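Local atomic coordinates of Glyoxalase/bleomycin resistance protein/dioxygenase (Vibrio splendidus, PDB entry 2RK9), a protein that belongs to the glyoxalase/bleomycin resistance/dioxygenase superfamily and probably works as a dimer, though its substrate and reaction are not established. Residues S21-V24 against G28-V31; F40-L45 against D49-G54; R90-E93 against S98-L101. The protein carries 1 engineered substitution. All coordinates share one frame; numbering follows the deposited sequence.

How the contacts relate
The three contacts follow one another along the chain, and all reach the same mixed sheet. Contact 1 lies where helix 16-26 gives way to strand 30-35, an outermost strand within this chain. Contact 2 is the hairpin of strands 40-45 and 48-53. Its centre lies about 9 Å from that of contact 1, and the two touch where E30 N probably bonds to T44 O. Contact 3 lies beyond the chain's centre, about 35 Å from contact 1 and about 27 Å from contact 2, centre to centre. There helix 84-94 meets strand 99-108 at the other end of the sheet. All three contacts also touch the second subunit, so both halves of the chain take part in the dimer.

Contact 1: residues S21-V24 against G28-V31; sequences SFFV and GFEV
V24 O is approached by several groups at once. G28 N gives V24 O a weak, bent hydrogen bond (3.0 Å). A water donates to V24 O at 3.2 Å. The same water donates to F29 O at 2.7 Å, bridging helix and strand entry. G28 CA adds a C-H...O contact with V24 O. R90 of the second subunit reaches this oxygen as well, through a weak bond. The stronger backbone link is F29 N to F23 O, at 2.9 Å and nearly straight (167°). It spans six residues, more than a regular helical turn, and the helix is already widened into a pi-type turn at 22-24. G28 takes a positive phi and leads the chain out of the helix.

Next to these bonds two rings meet in a T-shaped stack. The edge of F23 points at the face of F29, with centroids 5.0 Å apart and planes at 79°. F23 CD2 stands over the middle of the F29 ring. F23 and F29 both turn CG anti to the carbonyl carbon (chi1 -83° for F23), which sets the two side chains side by side. V24 CG2 also meets V31 CG2 at 4.0 Å. L43 packs against both F23 and V24, while W79 of the second subunit meets the F29 ring.

This turn leads from helix 16-26 into edge strand 30-35; the superfamily is that of the vicinal oxygen chelate fold. F23 O and V24 O, in the last turn of the helix, are met by the amides of F29 and G28, with a water on V24 O, beside an aromatic pair that ties the helix to the sheet.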
loop_
_atom_site.group_PDB
_atom_site.type_symbol
_atom_site.label_atom_id
_atom_site.label_comp_id
_atom_site.label_asym_id
_atom_site.label_seq_id
_atom_site.Cartn_x
_atom_site.Cartn_y
_atom_site.Cartn_z
ATOM N N SER B 21 7.651 -8.880 14.948
ATOM C CA SER B 21 9.026 -8.761 15.425
ATOM C C SER B 21 9.932 -8.212 14.344
ATOM O O SER B 21 10.860 -7.458 14.625
ATOM C CB SER B 21 9.552 -10.118 15.894
ATOM O OG SER B 21 8.763 -10.605 16.965
ATOM N N PHE B 22 9.661 -8.592 13.102
ATOM C CA PHE B 22 10.472 -8.121 11.990
ATOM C C PHE B 22 10.328 -6.614 11.849
ATOM O O PHE B 22 11.313 -5.888 11.761
ATOM C CB PHE B 22 10.037 -8.775 10.682
ATOM C CG PHE B 22 10.898 -8.397 9.521
ATOM C CD1 PHE B 22 12.123 -9.028 9.321
ATOM C CD2 PHE B 22 10.501 -7.398 8.639
ATOM C CE1 PHE B 22 12.939 -8.666 8.258
ATOM C CE2 PHE B 22 11.315 -7.031 7.576
ATOM C CZ PHE B 22 12.533 -7.666 7.384
ATOM N N PHE B 23 9.086 -6.145 11.817
ATOM C CA PHE B 23 8.835 -4.719 11.682
ATOM C C PHE B 23 9.375 -3.916 12.858
ATOM O O PHE B 23 9.963 -2.856 12.667
ATOM C CB PHE B 23 7.340 -4.451 11.518
ATOM C CG PHE B 23 6.857 -4.611 10.113
ATOM C CD1 PHE B 23 6.735 -5.872 9.543
ATOM C CD2 PHE B 23 6.579 -3.495 9.338
ATOM C CE1 PHE B 23 6.343 -6.022 8.219
ATOM C CE2 PHE B 23 6.186 -3.629 8.011
ATOM C CZ PHE B 23 6.069 -4.897 7.450
ATOM N N VAL B 24 9.171 -4.418 14.071
ATOM C CA VAL B 24 9.651 -3.707 15.252
ATOM C C VAL B 24 11.167 -3.819 15.421
ATOM O O VAL B 24 11.868 -2.810 15.469
ATOM C CB VAL B 24 8.964 -4.229 16.553
ATOM C CG1 VAL B 24 9.609 -3.598 17.775
ATOM C CG2 VAL B 24 7.485 -3.903 16.530
ATOM N N GLY B 28 12.358 -1.115 13.025
ATOM C CA GLY B 28 12.173 -0.045 13.989
ATOM C C GLY B 28 10.783 0.552 14.076
ATOM O O GLY B 28 10.626 1.671 14.562
ATOM N N PHE B 29 9.770 -0.166 13.602
ATOM C CA PHE B 29 8.409 0.345 13.688
ATOM C C PHE B 29 7.972 0.303 15.144
ATOM O O PHE B 29 8.588 -0.379 15.962
ATOM C CB PHE B 29 7.440 -0.510 12.863
ATOM C CG PHE B 29 7.474 -0.229 11.392
ATOM C CD1 PHE B 29 8.653 -0.361 10.668
ATOM C CD2 PHE B 29 6.316 0.148 10.724
ATOM C CE1 PHE B 29 8.677 -0.118 9.295
ATOM C CE2 PHE B 29 6.325 0.392 9.357
ATOM C CZ PHE B 29 7.507 0.258 8.639
ATOM N N GLU B 30 6.913 1.043 15.452
ATOM C CA GLU B 30 6.355 1.088 16.801
ATOM C C GLU B 30 4.915 0.592 16.732
ATOM O O GLU B 30 4.173 0.963 15.826
ATOM C CB GLU B 30 6.351 2.519 17.336
ATOM C CG GLU B 30 7.655 3.266 17.153
ATOM C CD GLU B 30 7.631 4.657 17.772
ATOM O OE1 GLU B 30 6.815 5.515 17.341
ATOM O OE2 GLU B 30 8.438 4.890 18.694
ATOM N N VAL B 31 4.528 -0.254 17.680
ATOM C CA VAL B 31 3.159 -0.750 17.719
ATOM C C VAL B 31 2.346 0.397 18.316
ATOM O O VAL B 31 2.667 0.870 19.401
ATOM C CB VAL B 31 3.011 -1.982 18.645
ATOM C CG1 VAL B 31 1.587 -2.496 18.608
ATOM C CG2 VAL B 31 3.964 -3.067 18.220
HETATM O O HOH W 1 10.839 -0.500 17.366
#

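Contact 2: residues F40-L45 against D49-G54; sequences FVYLTL and DVMLEG
D49 holds two hydroxyls, one on each carboxylate oxygen. T44 OG1 donates to D49 OD1 at 2.7 Å, coming in nearly along the C-O axis. Y42 OH donates to D49 OD2, also at 2.7 Å, on the anti side and 33° out of the carboxylate plane. These two bonds fix the rotation of the carboxylate. Y42 reaches D49 because its ring extends away from the backbone N (chi1 -166°); the same turn lays it beside selenomethionine M51. Y42 CD1 touches M51 CG at 3.4 Å. The selenium of M51 lies beside the edge of the F40 ring, 3.7 Å from F40 CE1, a Met-aromatic contact. E53 OE2 also stands at that ring's edge, 3.6 Å from F40 CD1.

The backbones form an antiparallel hairpin, consistent with the vicinal oxygen chelate fold of this superfamily. The short strand axes make 153°. V41 and L52 are a hydrogen-bonded pair, with V41 N to L52 O and L52 N to V41 O both 2.9 Å. L43 and V50 form the next such pair. On the face that carries them, L43 CD1 packs on L52 CG at 3.7 Å, the two side chains crossing at about a right angle.

Further out, Y33 stacks on the Y42 ring, and R35 makes a cation-pi contact with F40. V8 of the neighbouring strand 7-12 touches Y42, D49 and M51, while helix 16-26 covers the face of V41, L43 and L52, through I16 and Q20. W79 of the second subunit packs on L45 and V50.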
loop_
_atom_site.group_PDB
_atom_site.type_symbol
_atom_site.label_atom_id
_atom_site.label_comp_id
_atom_site.label_asym_id
_atom_site.label_seq_id
_atom_site.Cartn_x
_atom_site.Cartn_y
_atom_site.Cartn_z
ATOM N N PHE B 40 -4.367 -8.875 15.146
ATOM C CA PHE B 40 -4.270 -7.596 14.456
ATOM C C PHE B 40 -3.290 -6.664 15.165
ATOM O O PHE B 40 -3.305 -6.548 16.391
ATOM C CB PHE B 40 -5.645 -6.938 14.409
ATOM C CG PHE B 40 -5.646 -5.558 13.813
ATOM C CD1 PHE B 40 -5.691 -5.381 12.436
ATOM C CD2 PHE B 40 -5.611 -4.433 14.632
ATOM C CE1 PHE B 40 -5.708 -4.105 11.887
ATOM C CE2 PHE B 40 -5.627 -3.152 14.091
ATOM C CZ PHE B 40 -5.674 -2.988 12.716
ATOM N N VAL B 41 -2.446 -6.004 14.381
ATOM C CA VAL B 41 -1.461 -5.077 14.924
ATOM C C VAL B 41 -1.404 -3.828 14.046
ATOM O O VAL B 41 -1.390 -3.919 12.820
ATOM C CB VAL B 41 -0.055 -5.716 14.956
ATOM C CG1 VAL B 41 0.901 -4.832 15.754
ATOM C CG2 VAL B 41 -0.132 -7.114 15.549
ATOM N N TYR B 42 -1.395 -2.660 14.680
ATOM C CA TYR B 42 -1.324 -1.405 13.943
ATOM C C TYR B 42 0.028 -0.771 14.243
ATOM O O TYR B 42 0.315 -0.428 15.389
ATOM C CB TYR B 42 -2.442 -0.461 14.382
ATOM C CG TYR B 42 -2.639 0.699 13.437
ATOM C CD1 TYR B 42 -3.640 0.672 12.477
ATOM C CD2 TYR B 42 -1.808 1.815 13.494
ATOM C CE1 TYR B 42 -3.817 1.730 11.592
ATOM C CE2 TYR B 42 -1.974 2.882 12.609
ATOM C CZ TYR B 42 -2.984 2.827 11.661
ATOM O OH TYR B 42 -3.158 3.861 10.777
ATOM N N LEU B 43 0.870 -0.630 13.222
ATOM C CA LEU B 43 2.189 -0.045 13.438
ATOM C C LEU B 43 2.423 1.254 12.679
ATOM O O LEU B 43 1.649 1.635 11.801
ATOM C CB LEU B 43 3.285 -1.049 13.072
ATOM C CG LEU B 43 3.181 -2.413 13.763
ATOM C CD1 LEU B 43 2.307 -3.327 12.931
ATOM C CD2 LEU B 43 4.566 -3.023 13.928
ATOM N N THR B 44 3.500 1.935 13.041
ATOM C CA THR B 44 3.855 3.191 12.401
ATOM C C THR B 44 5.362 3.380 12.473
ATOM O O THR B 44 6.025 2.878 13.382
ATOM C CB THR B 44 3.166 4.395 13.094
ATOM O OG1 THR B 44 3.414 5.598 12.351
ATOM C CG2 THR B 44 3.695 4.563 14.500
ATOM N N LEU B 45 5.888 4.085 11.482
ATOM C CA LEU B 45 7.303 4.407 11.418
ATOM C C LEU B 45 7.301 5.897 11.131
ATOM O O LEU B 45 7.109 6.318 9.993
ATOM C CB LEU B 45 8.007 3.656 10.282
ATOM C CG LEU B 45 9.535 3.830 10.239
ATOM C CD1 LEU B 45 10.172 2.970 11.320
ATOM C CD2 LEU B 45 10.091 3.394 8.905
ATOM N N ASP B 49 1.835 4.707 8.575
ATOM C CA ASP B 49 1.231 3.518 9.165
ATOM C C ASP B 49 1.063 2.277 8.280
ATOM O O ASP B 49 0.954 2.370 7.058
ATOM C CB ASP B 49 -0.143 3.878 9.747
ATOM C CG ASP B 49 -0.100 5.078 10.681
ATOM O OD1 ASP B 49 0.976 5.386 11.239
ATOM O OD2 ASP B 49 -1.164 5.703 10.876
ATOM N N VAL B 50 1.034 1.119 8.936
ATOM C CA VAL B 50 0.835 -0.167 8.279
ATOM C C VAL B 50 0.105 -1.086 9.260
ATOM O O VAL B 50 0.307 -1.001 10.474
ATOM C CB VAL B 50 2.182 -0.848 7.884
ATOM C CG1 VAL B 50 3.018 -1.108 9.111
ATOM C CG2 VAL B 50 1.922 -2.184 7.173
HETATM N N MSE B 51 -0.755 -1.947 8.725
HETATM C CA MSE B 51 -1.489 -2.902 9.540
HETATM C C MSE B 51 -1.074 -4.334 9.213
HETATM O O MSE B 51 -0.930 -4.699 8.046
HETATM C CB MSE B 51 -2.993 -2.773 9.310
HETATM C CG MSE B 51 -3.599 -1.509 9.843
HETATM SE SE MSE B 51 -5.466 -1.436 9.381
HETATM C CE MSE B 51 -5.303 -0.419 7.738
ATOM N N LEU B 52 -0.877 -5.135 10.255
ATOM C CA LEU B 52 -0.521 -6.537 10.080
ATOM C C LEU B 52 -1.687 -7.374 10.599
ATOM O O LEU B 52 -2.250 -7.087 11.653
ATOM C CB LEU B 52 0.748 -6.890 10.861
ATOM C CG LEU B 52 2.014 -6.108 10.508
ATOM C CD1 LEU B 52 3.177 -6.634 11.351
ATOM C CD2 LEU B 52 2.324 -6.230 9.013
ATOM N N GLU B 53 -2.053 -8.402 9.847
ATOM C CA GLU B 53 -3.147 -9.269 10.254
ATOM C C GLU B 53 -2.778 -10.729 10.030
ATOM O O GLU B 53 -2.480 -11.132 8.910
ATOM C CB GLU B 53 -4.409 -8.925 9.466
ATOM C CG GLU B 53 -5.592 -9.742 9.896
ATOM C CD GLU B 53 -6.754 -8.884 10.356
ATOM O OE1 GLU B 53 -7.486 -8.380 9.482
ATOM O OE2 GLU B 53 -6.923 -8.704 11.581
ATOM N N GLY B 54 -2.797 -11.512 11.108
ATOM C CA GLY B 54 -2.460 -12.922 11.006
ATOM C C GLY B 54 -3.640 -13.769 10.559
ATOM O O GLY B 54 -3.526 -14.997 10.478
#

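Contact 3: residues R90-E93 against S98-L101; sequences RVNE and SIYL
I99 projects toward helix 84-94 and is met there by V91 and N92. The contact is small, burying 131 Å² over both sides, and rests on these three side chains. I99 has CG1 anti to its own carbonyl carbon, and its chain runs on extended (chi2 177°). This sends the CD1 methyl furthest forward, against the helix surface.

V91 also points toward the other segment. Its CG1 branch, anti to the backbone N (chi1 174°), does the touching. V91 CG1 meets I99 CG1 at 3.8 Å, and the two side chains run at a slant to each other. One valine methyl thus lies against the middle of the isoleucine side chain.

N92 meets I99 differently. Its first bond leads away from the strand, but the amide comes back alongside. The I99 methyl lies out of the amide plane, near its nitrogen, with N92 ND2 at 3.3 Å from I99 CD1. This is a tight but purely van der Waals approach. On the helix side I99 CD1 lies 3.8 Å from N92 CA. The end of I99 rests against both the CA and the amide of N92, with V91 further back along its chain.

F120 of strand 115-123 packs on V91 from within the same chain. L27 of the second subunit touches V91 too, and R90 NE bonds to V26 O of that subunit. Just after I99, both Y100 and L101 face M121, which makes a classic beta bulge at the corner of the strand. Helix 84-94, a short link and strand 99-108, the latter outermost in this chain, form a helix-to-edge-strand connection, consistent with the vicinal oxygen chelate fold of this superfamily.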
loop_
_atom_site.group_PDB
_atom_site.type_symbol
_atom_site.label_atom_id
_atom_site.label_comp_id
_atom_site.label_asym_id
_atom_site.label_seq_id
_atom_site.Cartn_x
_atom_site.Cartn_y
_atom_site.Cartn_z
ATOM N N ARG B 90 -20.710 5.546 -8.547
ATOM C CA ARG B 90 -20.107 5.459 -9.878
ATOM C C ARG B 90 -19.564 4.055 -10.123
ATOM O O ARG B 90 -19.698 3.515 -11.222
ATOM C CB ARG B 90 -18.986 6.490 -10.050
ATOM C CG ARG B 90 -18.453 6.539 -11.480
ATOM C CD ARG B 90 -17.449 7.667 -11.721
ATOM N NE ARG B 90 -16.329 7.608 -10.790
ATOM C CZ ARG B 90 -16.250 8.322 -9.672
ATOM N NH1 ARG B 90 -17.227 9.161 -9.340
ATOM N NH2 ARG B 90 -15.190 8.202 -8.880
ATOM N N VAL B 91 -18.954 3.465 -9.098
ATOM C CA VAL B 91 -18.406 2.115 -9.217
ATOM C C VAL B 91 -19.536 1.119 -9.453
ATOM O O VAL B 91 -19.431 0.222 -10.293
ATOM C CB VAL B 91 -17.643 1.713 -7.936
ATOM C CG1 VAL B 91 -17.198 0.253 -8.023
ATOM C CG2 VAL B 91 -16.443 2.613 -7.753
ATOM N N ASN B 92 -20.618 1.295 -8.706
ATOM C CA ASN B 92 -21.785 0.430 -8.797
ATOM C C ASN B 92 -22.433 0.552 -10.173
ATOM O O ASN B 92 -23.020 -0.407 -10.679
ATOM C CB ASN B 92 -22.785 0.839 -7.720
ATOM C CG ASN B 92 -23.612 -0.319 -7.206
ATOM O OD1 ASN B 92 -24.507 -0.115 -6.385
ATOM N ND2 ASN B 92 -23.322 -1.536 -7.669
ATOM N N GLU B 93 -22.322 1.736 -10.772
ATOM C CA GLU B 93 -22.899 1.994 -12.086
ATOM C C GLU B 93 -22.083 1.454 -13.249
ATOM O O GLU B 93 -22.602 0.729 -14.096
ATOM C CB GLU B 93 -23.118 3.498 -12.287
ATOM C CG GLU B 93 -24.441 3.984 -11.741
ATOM C CD GLU B 93 -24.692 5.454 -12.001
ATOM O OE1 GLU B 93 -24.390 5.941 -13.119
ATOM O OE2 GLU B 93 -25.214 6.120 -11.087
ATOM N N SER B 98 -17.026 -5.415 -10.066
ATOM C CA SER B 98 -15.742 -5.192 -9.406
ATOM C C SER B 98 -15.904 -4.977 -7.907
ATOM O O SER B 98 -14.922 -4.922 -7.170
ATOM C CB SER B 98 -15.027 -3.980 -10.011
ATOM O OG SER B 98 -14.494 -4.280 -11.292
ATOM N N ILE B 99 -17.146 -4.850 -7.455
ATOM C CA ILE B 99 -17.402 -4.646 -6.040
ATOM C C ILE B 99 -17.184 -5.945 -5.277
ATOM O O ILE B 99 -17.782 -6.971 -5.591
ATOM C CB ILE B 99 -18.828 -4.109 -5.811
ATOM C CG1 ILE B 99 -18.967 -2.754 -6.510
ATOM C CG2 ILE B 99 -19.095 -3.955 -4.320
ATOM C CD1 ILE B 99 -20.350 -2.145 -6.436
ATOM N N TYR B 100 -16.309 -5.875 -4.277
ATOM C CA TYR B 100 -15.925 -7.010 -3.447
ATOM C C TYR B 100 -16.713 -7.012 -2.141
ATOM O O TYR B 100 -17.057 -8.063 -1.603
ATOM C CB TYR B 100 -14.425 -6.906 -3.172
ATOM C CG TYR B 100 -13.838 -7.994 -2.316
ATOM C CD1 TYR B 100 -13.345 -9.169 -2.880
ATOM C CD2 TYR B 100 -13.720 -7.822 -0.937
ATOM C CE1 TYR B 100 -12.736 -10.148 -2.082
ATOM C CE2 TYR B 100 -13.119 -8.786 -0.137
ATOM C CZ TYR B 100 -12.626 -9.946 -0.715
ATOM O OH TYR B 100 -12.020 -10.886 0.089
ATOM N N LEU B 101 -16.967 -5.818 -1.621
ATOM C CA LEU B 101 -17.739 -5.655 -0.394
ATOM C C LEU B 101 -18.622 -4.433 -0.624
ATOM O O LEU B 101 -18.121 -3.368 -0.980
ATOM C CB LEU B 101 -16.818 -5.407 0.804
ATOM C CG LEU B 101 -17.541 -5.252 2.148
ATOM C CD1 LEU B 101 -17.989 -6.593 2.649
ATOM C CD2 LEU B 101 -16.608 -4.630 3.165
#